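FAD-dependent oxidoreductase (Actinomadura kijaniata, PDB 3M9V) probably oxidises a dTDP-linked amino sugar, using a flavin cofactor, on the route to D-kijanose, and has the fold of the acyl-CoA dehydrogenase family. Local coordinates at residues A[68-73]-A[114-119]; A[163-168]-A[232-237]; A[340-345]-A[396-401]. All coordinates share one frame; numbering follows the deposited sequence. Where two conformers were deposited one is given.

Contact 1 (A[68-73]-A[114-119]); sequences TVPAEL and YEWRHG. With TYD (thymidine-5'-diphosphate), chain B.
Pro70 lies against both Trp116 and Arg117, its CB and CG running alongside the indole and the guanidinium. CB of Pro70 comes to 4.0 Å from CZ3 of Trp116, and the same CB is 3.7 Å from NH1 of Arg117. A rigid apolar ring suits this buried spot, since it offers carbon to the indole and to the guanidinium alike. Pro70 O accepts a hydrogen bond from Leu73 N, closing the short 3-10 turn that carries the next two partners. Glu72 puts CB at 3.7 Å from CH2 of Trp116, then bends at chi2 (86°) to carry its carboxylate on to Arg117. There NH2 of Arg117 gives a salt-bridging hydrogen bond of 3.2 Å to OE1 of Glu72. It is nearly straight at 162°; OE1 lies close to the guanidinium plane, but the donor reaches it from above the carboxylate plane. Both residues are exposed, so their charges pair at the surface. Leu73 supplies the closing piece: CD1 sits over the face of the six-membered ring of Trp116, 4.0 Å from its centroid, a CH-pi contact, while its CD2 touches CZ2 of Trp116 at 3.8 Å. On the same helix end, Glu115 OE1 accepts a 3.0 Å hydrogen bond from O3' of the nucleotide and also forms a salt bridge with Arg242, while Tyr114 lays its ring over the thymine. The contact thus joins a loop of the N-terminal helical domain to the C-terminal end of helix 96-118, whose residues Tyr114 and Glu115 help to form the dTDP pocket.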
loop_
_atom_site.group_PDB
_atom_site.type_symbol
_atom_site.label_atom_id
_atom_site.label_comp_id
_atom_site.label_asym_id
_atom_site.label_seq_id
_atom_site.Cartn_x
_atom_site.Cartn_y
_atom_site.Cartn_z
ATOM N N THR A 68 -1.386 10.405 37.793
ATOM C CA THR A 68 -2.761 9.959 37.570
ATOM C C THR A 68 -3.456 9.480 38.861
ATOM O O THR A 68 -4.521 8.840 38.847
ATOM C CB THR A 68 -2.836 8.849 36.490
ATOM O OG1 THR A 68 -1.909 7.808 36.832
ATOM C CG2 THR A 68 -2.427 9.397 35.102
ATOM N N VAL A 69 -2.845 9.775 40.004
ATOM C CA VAL A 69 -3.530 9.557 41.276
ATOM C C VAL A 69 -4.516 10.705 41.497
ATOM O O VAL A 69 -4.186 11.859 41.242
ATOM C CB VAL A 69 -2.511 9.496 42.437
ATOM C CG1 VAL A 69 -3.245 9.442 43.778
ATOM C CG2 VAL A 69 -1.599 8.272 42.250
ATOM N N PRO A 70 -5.738 10.410 41.957
ATOM C CA PRO A 70 -6.756 11.429 42.245
ATOM C C PRO A 70 -6.197 12.570 43.117
ATOM O O PRO A 70 -5.413 12.336 44.044
ATOM C CB PRO A 70 -7.787 10.642 43.034
ATOM C CG PRO A 70 -7.730 9.278 42.418
ATOM C CD PRO A 70 -6.247 9.042 42.143
ATOM N N ALA A 71 -6.538 13.818 42.816
ATOM C CA ALA A 71 -6.106 14.895 43.703
ATOM C C ALA A 71 -6.557 14.682 45.160
ATOM O O ALA A 71 -5.827 15.026 46.085
ATOM C CB ALA A 71 -6.544 16.263 43.175
ATOM N N GLU A 72 -7.722 14.083 45.372
ATOM C CA GLU A 72 -8.152 13.726 46.721
ATOM C C GLU A 72 -7.027 13.036 47.479
ATOM O O GLU A 72 -6.974 13.185 48.693
ATOM C CB GLU A 72 -9.345 12.758 46.723
ATOM C CG GLU A 72 -10.682 13.312 46.229
ATOM C CD GLU A 72 -10.902 13.247 44.712
ATOM O OE1 GLU A 72 -12.069 13.007 44.323
ATOM O OE2 GLU A 72 -9.961 13.445 43.899
ATOM N N LEU A 73 -6.154 12.279 46.814
ATOM C CA LEU A 73 -5.157 11.502 47.534
ATOM C C LEU A 73 -3.792 12.156 47.473
ATOM O O LEU A 73 -2.810 11.553 47.901
ATOM C CB LEU A 73 -5.101 10.046 47.075
ATOM C CG LEU A 73 -6.444 9.341 47.263
ATOM C CD1 LEU A 73 -6.376 7.916 46.782
ATOM C CD2 LEU A 73 -6.780 9.281 48.737
ATOM N N TYR A 114 -10.212 3.813 39.778
ATOM C CA TYR A 114 -11.567 3.328 39.606
ATOM C C TYR A 114 -11.914 2.255 40.639
ATOM O O TYR A 114 -13.068 2.120 41.055
ATOM C CB TYR A 114 -11.651 2.733 38.200
ATOM C CG TYR A 114 -12.994 2.132 37.864
ATOM C CD1 TYR A 114 -13.904 2.837 37.074
ATOM C CD2 TYR A 114 -13.347 0.874 38.344
ATOM C CE1 TYR A 114 -15.132 2.281 36.757
ATOM C CE2 TYR A 114 -14.582 0.312 38.040
ATOM C CZ TYR A 114 -15.464 1.036 37.262
ATOM O OH TYR A 114 -16.690 0.498 36.949
ATOM N N GLU A 115 -10.938 1.445 41.028
ATOM C CA GLU A 115 -11.154 0.487 42.116
ATOM C C GLU A 115 -11.480 1.231 43.414
ATOM O O GLU A 115 -12.419 0.900 44.132
ATOM C CB GLU A 115 -9.890 -0.339 42.349
ATOM C CG GLU A 115 -9.577 -1.335 41.245
ATOM C CD GLU A 115 -10.577 -2.477 41.262
ATOM O OE1 GLU A 115 -10.457 -3.424 40.459
ATOM O OE2 GLU A 115 -11.488 -2.447 42.114
ATOM N N TRP A 116 -10.679 2.251 43.695
ATOM C CA TRP A 116 -10.880 3.136 44.831
ATOM C C TRP A 116 -12.296 3.720 44.931
ATOM O O TRP A 116 -12.883 3.736 46.013
ATOM C CB TRP A 116 -9.825 4.247 44.812
ATOM C CG TRP A 116 -9.895 5.173 45.992
ATOM C CD1 TRP A 116 -9.755 4.820 47.305
ATOM C CD2 TRP A 116 -10.135 6.587 45.986
ATOM N NE1 TRP A 116 -9.890 5.921 48.109
ATOM C CE2 TRP A 116 -10.127 7.021 47.332
ATOM C CE3 TRP A 116 -10.340 7.534 44.977
ATOM C CZ2 TRP A 116 -10.315 8.353 47.701
ATOM C CZ3 TRP A 116 -10.539 8.855 45.344
ATOM C CH2 TRP A 116 -10.532 9.252 46.694
ATOM N N ARG A 117 -12.865 4.172 43.819
ATOM C CA ARG A 117 -14.167 4.835 43.816
ATOM C C ARG A 117 -15.318 3.844 43.659
ATOM O O ARG A 117 -16.438 4.176 44.030
ATOM C CB ARG A 117 -14.271 5.816 42.644
ATOM C CG ARG A 117 -13.461 7.100 42.773
ATOM C CD ARG A 117 -13.618 7.952 41.525
ATOM N NE ARG A 117 -12.427 8.711 41.142
ATOM C CZ ARG A 117 -12.098 9.906 41.635
ATOM N NH1 ARG A 117 -11.010 10.547 41.218
ATOM N NH2 ARG A 117 -12.868 10.481 42.556
ATOM N N HIS A 118 -15.102 2.658 43.106
ATOM C CA HIS A 118 -16.206 1.739 42.852
ATOM C C HIS A 118 -15.998 0.324 43.361
ATOM O O HIS A 118 -16.784 -0.569 43.038
ATOM C CB HIS A 118 -16.499 1.645 41.345
ATOM C CG HIS A 118 -16.763 2.979 40.728
ATOM N ND1 HIS A 118 -17.986 3.605 40.833
ATOM C CD2 HIS A 118 -15.946 3.848 40.090
ATOM C CE1 HIS A 118 -17.919 4.795 40.261
ATOM N NE2 HIS A 118 -16.694 4.963 39.797
ATOM N N GLY A 119 -14.922 0.077 44.092
ATOM C CA GLY A 119 -14.699 -1.288 44.549
ATOM C C GLY A 119 -15.386 -1.468 45.895
ATOM O O GLY A 119 -15.838 -0.495 46.506
HETATM P PA TYD B . -7.404 -5.064 33.425
HETATM O O1A TYD B . -6.472 -5.795 34.374
HETATM O O2A TYD B . -6.889 -4.499 32.113
HETATM O O3A TYD B . -8.688 -5.984 33.134
HETATM P PB TYD B . -8.531 -7.562 33.398
HETATM O O1B TYD B . -7.143 -7.879 32.874
HETATM O O2B TYD B . -9.653 -8.043 32.500
HETATM O O3B TYD B . -8.747 -7.671 34.896
HETATM O "O5'" TYD B . -8.252 -3.927 34.192
HETATM C "C5'" TYD B . -9.206 -4.219 35.211
HETATM C "C4'" TYD B . -9.177 -2.868 35.912
HETATM O "O4'" TYD B . -9.785 -1.867 35.105
HETATM C "C3'" TYD B . -9.883 -2.833 37.254
HETATM O "O3'" TYD B . -8.786 -2.614 38.143
HETATM C "C2'" TYD B . -10.677 -1.535 37.235
HETATM C "C1'" TYD B . -10.376 -0.843 35.908
HETATM N N1 TYD B . -11.620 -0.405 35.259
HETATM C C2 TYD B . -11.755 0.848 34.827
HETATM O O2 TYD B . -10.814 1.660 34.994
HETATM N N3 TYD B . -12.910 1.227 34.237
HETATM C C4 TYD B . -13.928 0.352 34.060
HETATM O O4 TYD B . -14.982 0.730 33.507
HETATM C C5 TYD B . -13.799 -0.952 34.508
HETATM C C5M TYD B . -14.875 -1.996 34.371
HETATM C C6 TYD B . -12.601 -1.304 35.113
#

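Contact 2 (A[163-168]-A[232-237]); sequences WLLSGR and CPIPAD
A chi1 of 172° swings CG of Leu165 away from its backbone N, while in Ile234 it is CG2 that takes that position and CG1 stands beside the N (chi1 -36°). With these torsions Leu165 CB and Ile234 CG1 meet at 4.0 Å, two branched side chains crossing at a slant on the face of the sheet that also carries Trp163 and Cys232. Leucine and isoleucine suit this buried meeting, since both bring only hydrocarbon to it. Trp163 turns the edge of its indole toward the partner strand, with O of Ile234 in the ring plane, and NE1 of Trp163 approaches CA of Ala236 at 4.1 Å. The backbones carrying these groups pair antiparallel. Trp163 and Ile234 exchange two hydrogen bonds, N of Ile234 to O of Trp163 being the straighter at 167° and 2.9 Å long. Leu165 and Cys232 form the second such pair, N of Cys232 giving 2.9 Å to O of Leu165. Pro233, which has no N-H, fits the non-hydrogen-bonded place opposite Leu164. These two put their side chains on the other face, and CD2 of Leu164 comes to 3.9 Å from CA of Pro233. The pairing joins strands 163-172 and 225-234 of the middle-domain sheet. Strand 154-157 flanks 163-172 on its other edge, and on the face of Trp163 and Leu165 the side chains also meet Thr187 and Ala185 of strand 180-187 and Val239 of strand 239-241.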
loop_
_atom_site.group_PDB
_atom_site.type_symbol
_atom_site.label_atom_id
_atom_site.label_comp_id
_atom_site.label_asym_id
_atom_site.label_seq_id
_atom_site.Cartn_x
_atom_site.Cartn_y
_atom_site.Cartn_z
ATOM N N TRP A 163 -3.191 -17.205 50.732
ATOM C CA TRP A 163 -2.931 -17.882 49.454
ATOM C C TRP A 163 -1.439 -18.051 49.165
ATOM O O TRP A 163 -0.583 -17.402 49.765
ATOM C CB TRP A 163 -3.459 -17.057 48.265
ATOM C CG TRP A 163 -4.893 -16.626 48.384
ATOM C CD1 TRP A 163 -5.370 -15.511 49.021
ATOM C CD2 TRP A 163 -6.029 -17.293 47.824
ATOM N NE1 TRP A 163 -6.743 -15.464 48.907
ATOM C CE2 TRP A 163 -7.170 -16.539 48.173
ATOM C CE3 TRP A 163 -6.188 -18.457 47.064
ATOM C CZ2 TRP A 163 -8.463 -16.908 47.787
ATOM C CZ3 TRP A 163 -7.468 -18.829 46.693
ATOM C CH2 TRP A 163 -8.588 -18.047 47.044
ATOM N N LEU A 164 -1.164 -18.911 48.197
ATOM C CA LEU A 164 0.187 -19.156 47.730
ATOM C C LEU A 164 0.079 -19.038 46.209
ATOM O O LEU A 164 -0.844 -19.569 45.581
ATOM C CB LEU A 164 0.726 -20.535 48.139
ATOM C CG LEU A 164 0.828 -20.762 49.657
ATOM C CD1 LEU A 164 1.026 -22.247 49.948
ATOM C CD2 LEU A 164 2.026 -19.984 50.163
ATOM N N LEU A 165 1.027 -18.307 45.641
ATOM C CA LEU A 165 0.962 -17.930 44.232
ATOM C C LEU A 165 2.127 -18.646 43.562
ATOM O O LEU A 165 3.282 -18.491 43.988
ATOM C CB LEU A 165 1.089 -16.409 44.090
ATOM C CG LEU A 165 1.242 -15.833 42.674
ATOM C CD1 LEU A 165 -0.013 -16.116 41.823
ATOM C CD2 LEU A 165 1.516 -14.339 42.762
ATOM N N SER A 166 1.847 -19.434 42.529
ATOM C CA SER A 166 2.934 -19.982 41.723
ATOM C C SER A 166 2.732 -19.757 40.228
ATOM O O SER A 166 1.611 -19.820 39.718
ATOM C CB SER A 166 3.095 -21.482 41.980
ATOM O OG SER A 166 3.642 -21.726 43.265
ATOM N N GLY A 167 3.828 -19.554 39.517
ATOM C CA GLY A 167 3.725 -19.388 38.073
ATOM C C GLY A 167 4.869 -18.509 37.605
ATOM O O GLY A 167 5.928 -18.421 38.231
ATOM N N ARG A 168 4.639 -17.885 36.457
ATOM C CA ARG A 168 5.653 -17.049 35.841
ATOM C C ARG A 168 4.955 -16.177 34.813
ATOM O O ARG A 168 4.121 -16.668 34.049
ATOM C CB ARG A 168 6.801 -17.872 35.268
ATOM C CG ARG A 168 7.129 -17.508 33.854
ATOM C CD ARG A 168 8.546 -17.031 33.683
ATOM N NE ARG A 168 9.525 -18.102 33.576
ATOM C CZ ARG A 168 10.691 -18.010 32.937
ATOM N NH1 ARG A 168 11.046 -16.927 32.267
ATOM N NH2 ARG A 168 11.526 -19.032 32.942
ATOM N N CYS A 232 4.567 -17.948 46.563
ATOM C CA CYS A 232 4.681 -16.660 47.243
ATOM C C CYS A 232 3.465 -16.516 48.137
ATOM O O CYS A 232 2.334 -16.592 47.664
ATOM C CB CYS A 232 4.658 -15.474 46.269
ATOM S SG CYS A 232 6.065 -15.533 45.127
ATOM N N PRO A 233 3.696 -16.286 49.434
ATOM C CA PRO A 233 2.563 -16.127 50.335
ATOM C C PRO A 233 1.891 -14.781 50.094
ATOM O O PRO A 233 2.547 -13.746 50.184
ATOM C CB PRO A 233 3.240 -16.137 51.717
ATOM C CG PRO A 233 4.641 -15.643 51.426
ATOM C CD PRO A 233 4.963 -16.411 50.173
ATOM N N ILE A 234 0.602 -14.800 49.779
ATOM C CA ILE A 234 -0.145 -13.558 49.642
ATOM C C ILE A 234 -1.308 -13.572 50.623
ATOM O O ILE A 234 -2.132 -14.490 50.582
ATOM C CB ILE A 234 -0.802 -13.418 48.235
ATOM C CG1 ILE A 234 0.074 -13.990 47.108
ATOM C CG2 ILE A 234 -1.310 -11.986 48.053
ATOM C CD1 ILE A 234 1.248 -13.146 46.766
ATOM N N PRO A 235 -1.396 -12.534 51.463
ATOM C CA PRO A 235 -2.510 -12.393 52.389
ATOM C C PRO A 235 -3.831 -12.073 51.678
ATOM O O PRO A 235 -3.831 -11.496 50.590
ATOM C CB PRO A 235 -2.058 -11.262 53.311
ATOM C CG PRO A 235 -1.068 -10.470 52.529
ATOM C CD PRO A 235 -0.422 -11.432 51.564
ATOM N N ALA A 236 -4.955 -12.478 52.266
ATOM C CA ALA A 236 -6.267 -12.378 51.616
ATOM C C ALA A 236 -6.639 -10.954 51.197
ATOM O O ALA A 236 -7.322 -10.734 50.197
ATOM C CB ALA A 236 -7.351 -12.962 52.534
ATOM N N ASP A 237 -6.174 -9.965 51.950
ATOM C CA ASP A 237 -6.558 -8.602 51.614
ATOM C C ASP A 237 -5.601 -7.971 50.606
ATOM O O ASP A 237 -5.560 -6.750 50.440
ATOM C CB ASP A 237 -6.608 -7.769 52.894
ATOM C CG ASP A 237 -5.244 -7.622 53.549
ATOM O OD1 ASP A 237 -4.240 -8.212 53.086
ATOM O OD2 ASP A 237 -5.181 -6.897 54.564
#

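Contact 3 (A[340-345]-A[396-401]); sequences FQCAKL and DFLSAQ
Apolar contacts carry this buried meeting, and Leu398 makes most of them by splitting its branches: CD2 comes to 4.0 Å from SG of Cys342, while CD1 meets CD1 of Leu345 at 4.1 Å. With chi1 at -64°, CG of Leu398 stands beside its backbone N, and the fork points into the neighbouring helix. The compact cysteine suits its buried place because SG gives the methyl CD2 of Leu398 an apolar surface. The aliphatic part of Gln341 serves as another, its CG lying 4.0 Å from CE2 of Phe397, with amide and ring planes almost perpendicular. Were Phe397 cut back to an alanine, Gln341 CB and CG would probably lose their aromatic neighbour and a gap open beside them. No hydrogen bond links the two segments; the chain of Gln341 bends at chi2 (-68°) and leads its amide away, where OE1 accepts from Tyr389 N and NE2 gives to Pro388 O. The axes of segments 340-345 and 396-401, on helices 329-362 and 391-402, pass 10.6 Å apart at a signed crossing angle of -131°. Helix 291-323 packs on Ala343 and helix 253-260 on Phe340, while Ser302 and Ala298 of the second subunit cover Leu345 and Leu398.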
loop_
_atom_site.group_PDB
_atom_site.type_symbol
_atom_site.label_atom_id
_atom_site.label_comp_id
_atom_site.label_asym_id
_atom_site.label_seq_id
_atom_site.Cartn_x
_atom_site.Cartn_y
_atom_site.Cartn_z
ATOM N N PHE A 340 -10.718 1.349 20.496
ATOM C CA PHE A 340 -9.316 0.988 20.759
ATOM C C PHE A 340 -8.782 0.162 19.589
ATOM O O PHE A 340 -7.751 0.485 18.982
ATOM C CB PHE A 340 -9.198 0.237 22.101
ATOM C CG PHE A 340 -7.804 -0.168 22.530
ATOM C CD1 PHE A 340 -6.642 0.344 21.940
ATOM C CD2 PHE A 340 -7.656 -1.118 23.548
ATOM C CE1 PHE A 340 -5.359 -0.050 22.379
ATOM C CE2 PHE A 340 -6.383 -1.574 23.953
ATOM C CZ PHE A 340 -5.225 -1.025 23.364
ATOM N N GLN A 341 -9.446 -0.948 19.283
ATOM C CA GLN A 341 -8.875 -1.817 18.260
ATOM C C GLN A 341 -8.851 -1.281 16.814
ATOM O O GLN A 341 -7.930 -1.582 16.054
ATOM C CB GLN A 341 -9.423 -3.241 18.347
ATOM C CG GLN A 341 -9.239 -3.792 19.780
ATOM C CD GLN A 341 -7.768 -4.011 20.117
ATOM O OE1 GLN A 341 -7.000 -4.517 19.287
ATOM N NE2 GLN A 341 -7.377 -3.674 21.349
ATOM N N CYS A 342 -9.870 -0.531 16.416
ATOM C CA CYS A 342 -9.882 0.088 15.094
ATOM C C CYS A 342 -8.647 0.991 14.984
ATOM O O CYS A 342 -7.925 0.936 13.996
ATOM C CB CYS A 342 -11.127 0.979 14.931
ATOM S SG CYS A 342 -12.528 -0.068 14.510
ATOM N N ALA A 343 -8.449 1.818 16.001
ATOM C CA ALA A 343 -7.334 2.784 16.006
ATOM C C ALA A 343 -5.970 2.105 16.094
ATOM O O ALA A 343 -5.014 2.528 15.443
ATOM C CB ALA A 343 -7.477 3.822 17.137
ATOM N N LYS A 344 -5.871 1.064 16.915
ATOM C CA LYS A 344 -4.627 0.311 17.065
ATOM C C LYS A 344 -4.139 -0.312 15.767
ATOM O O LYS A 344 -2.956 -0.245 15.425
ATOM C CB LYS A 344 -4.773 -0.803 18.128
ATOM C CG LYS A 344 -3.446 -1.500 18.447
ATOM C CD LYS A 344 -3.603 -2.617 19.504
ATOM C CE LYS A 344 -2.281 -2.985 20.184
ATOM N NZ LYS A 344 -1.650 -3.964 19.279
ATOM N N LEU A 345 -5.042 -0.931 15.016
ATOM C CA LEU A 345 -4.634 -1.515 13.748
ATOM C C LEU A 345 -4.098 -0.441 12.794
ATOM O O LEU A 345 -3.078 -0.636 12.129
ATOM C CB LEU A 345 -5.807 -2.279 13.141
ATOM C CG LEU A 345 -5.479 -3.331 12.076
ATOM C CD1 LEU A 345 -6.593 -4.357 12.182
ATOM C CD2 LEU A 345 -5.711 -2.667 10.746
ATOM N N ASP A 396 -9.918 -11.227 14.165
ATOM C CA ASP A 396 -11.070 -12.053 14.597
ATOM C C ASP A 396 -12.024 -11.222 15.449
ATOM O O ASP A 396 -13.228 -11.372 15.312
ATOM C CB ASP A 396 -10.667 -13.215 15.528
ATOM C CG ASP A 396 -9.926 -14.319 14.810
ATOM O OD1 ASP A 396 -10.032 -14.445 13.568
ATOM O OD2 ASP A 396 -9.180 -15.029 15.512
ATOM N N PHE A 397 -11.501 -10.376 16.336
ATOM C CA PHE A 397 -12.343 -9.501 17.152
ATOM C C PHE A 397 -13.171 -8.524 16.305
ATOM O O PHE A 397 -14.407 -8.445 16.436
ATOM C CB PHE A 397 -11.486 -8.688 18.146
ATOM C CG PHE A 397 -12.274 -7.638 18.900
ATOM C CD1 PHE A 397 -13.159 -8.001 19.908
ATOM C CD2 PHE A 397 -12.168 -6.296 18.579
ATOM C CE1 PHE A 397 -13.903 -7.049 20.577
ATOM C CE2 PHE A 397 -12.917 -5.322 19.235
ATOM C CZ PHE A 397 -13.784 -5.702 20.233
ATOM N N LEU A 398 -12.476 -7.742 15.475
ATOM C CA LEU A 398 -13.165 -6.795 14.602
ATOM C C LEU A 398 -14.164 -7.417 13.639
ATOM O O LEU A 398 -15.246 -6.868 13.474
ATOM C CB LEU A 398 -12.209 -5.892 13.809
ATOM C CG LEU A 398 -11.396 -4.973 14.730
ATOM C CD1 LEU A 398 -10.279 -4.287 13.941
ATOM C CD2 LEU A 398 -12.196 -3.902 15.405
ATOM N N SER A 399 -13.835 -8.505 12.955
ATOM C CA SER A 399 -14.822 -9.022 12.019
ATOM C C SER A 399 -15.997 -9.628 12.789
ATOM O O SER A 399 -17.123 -9.576 12.307
ATOM C CB SER A 399 -14.210 -10.041 11.066
ATOM O OG SER A 399 -13.637 -11.074 11.844
ATOM N N ALA A 400 -15.766 -10.164 13.987
ATOM C CA ALA A 400 -16.848 -10.684 14.832
ATOM C C ALA A 400 -17.829 -9.564 15.205
ATOM O O ALA A 400 -19.052 -9.711 15.102
ATOM C CB ALA A 400 -16.270 -11.365 16.095
ATOM N N GLN A 401 -17.289 -8.424 15.616
ATOM C CA GLN A 401 -18.099 -7.284 16.025
ATOM C C GLN A 401 -18.822 -6.726 14.795
ATOM O O GLN A 401 -19.991 -6.398 14.898
ATOM C CB GLN A 401 -17.226 -6.149 16.574
ATOM C CG GLN A 401 -16.561 -6.483 17.889
ATOM C CD GLN A 401 -17.580 -6.871 18.938
ATOM O OE1 GLN A 401 -17.575 -7.990 19.447
ATOM N NE2 GLN A 401 -18.462 -5.946 19.271
#

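In the fold
The three contacts follow one another along the chain, each closing before the next opens, and each belongs to a different part of the acyl-CoA dehydrogenase fold: contact 1 to the N-terminal helices, contact 2 to the central sheet, contact 3 to the C-terminal helices. None touches another. The centres of contacts 1 and 2 are about 25 Å apart, those of 1 and 3 about 30 Å, and those of 2 and 3 about 35 Å. The nucleotide pocket draws on all three regions: contact 1 holds Tyr114 and Glu115, Asn184 comes from the sheet, and Gln256 and Arg332 come from the C-terminal helices. Contact 3 is itself part of a subunit interface.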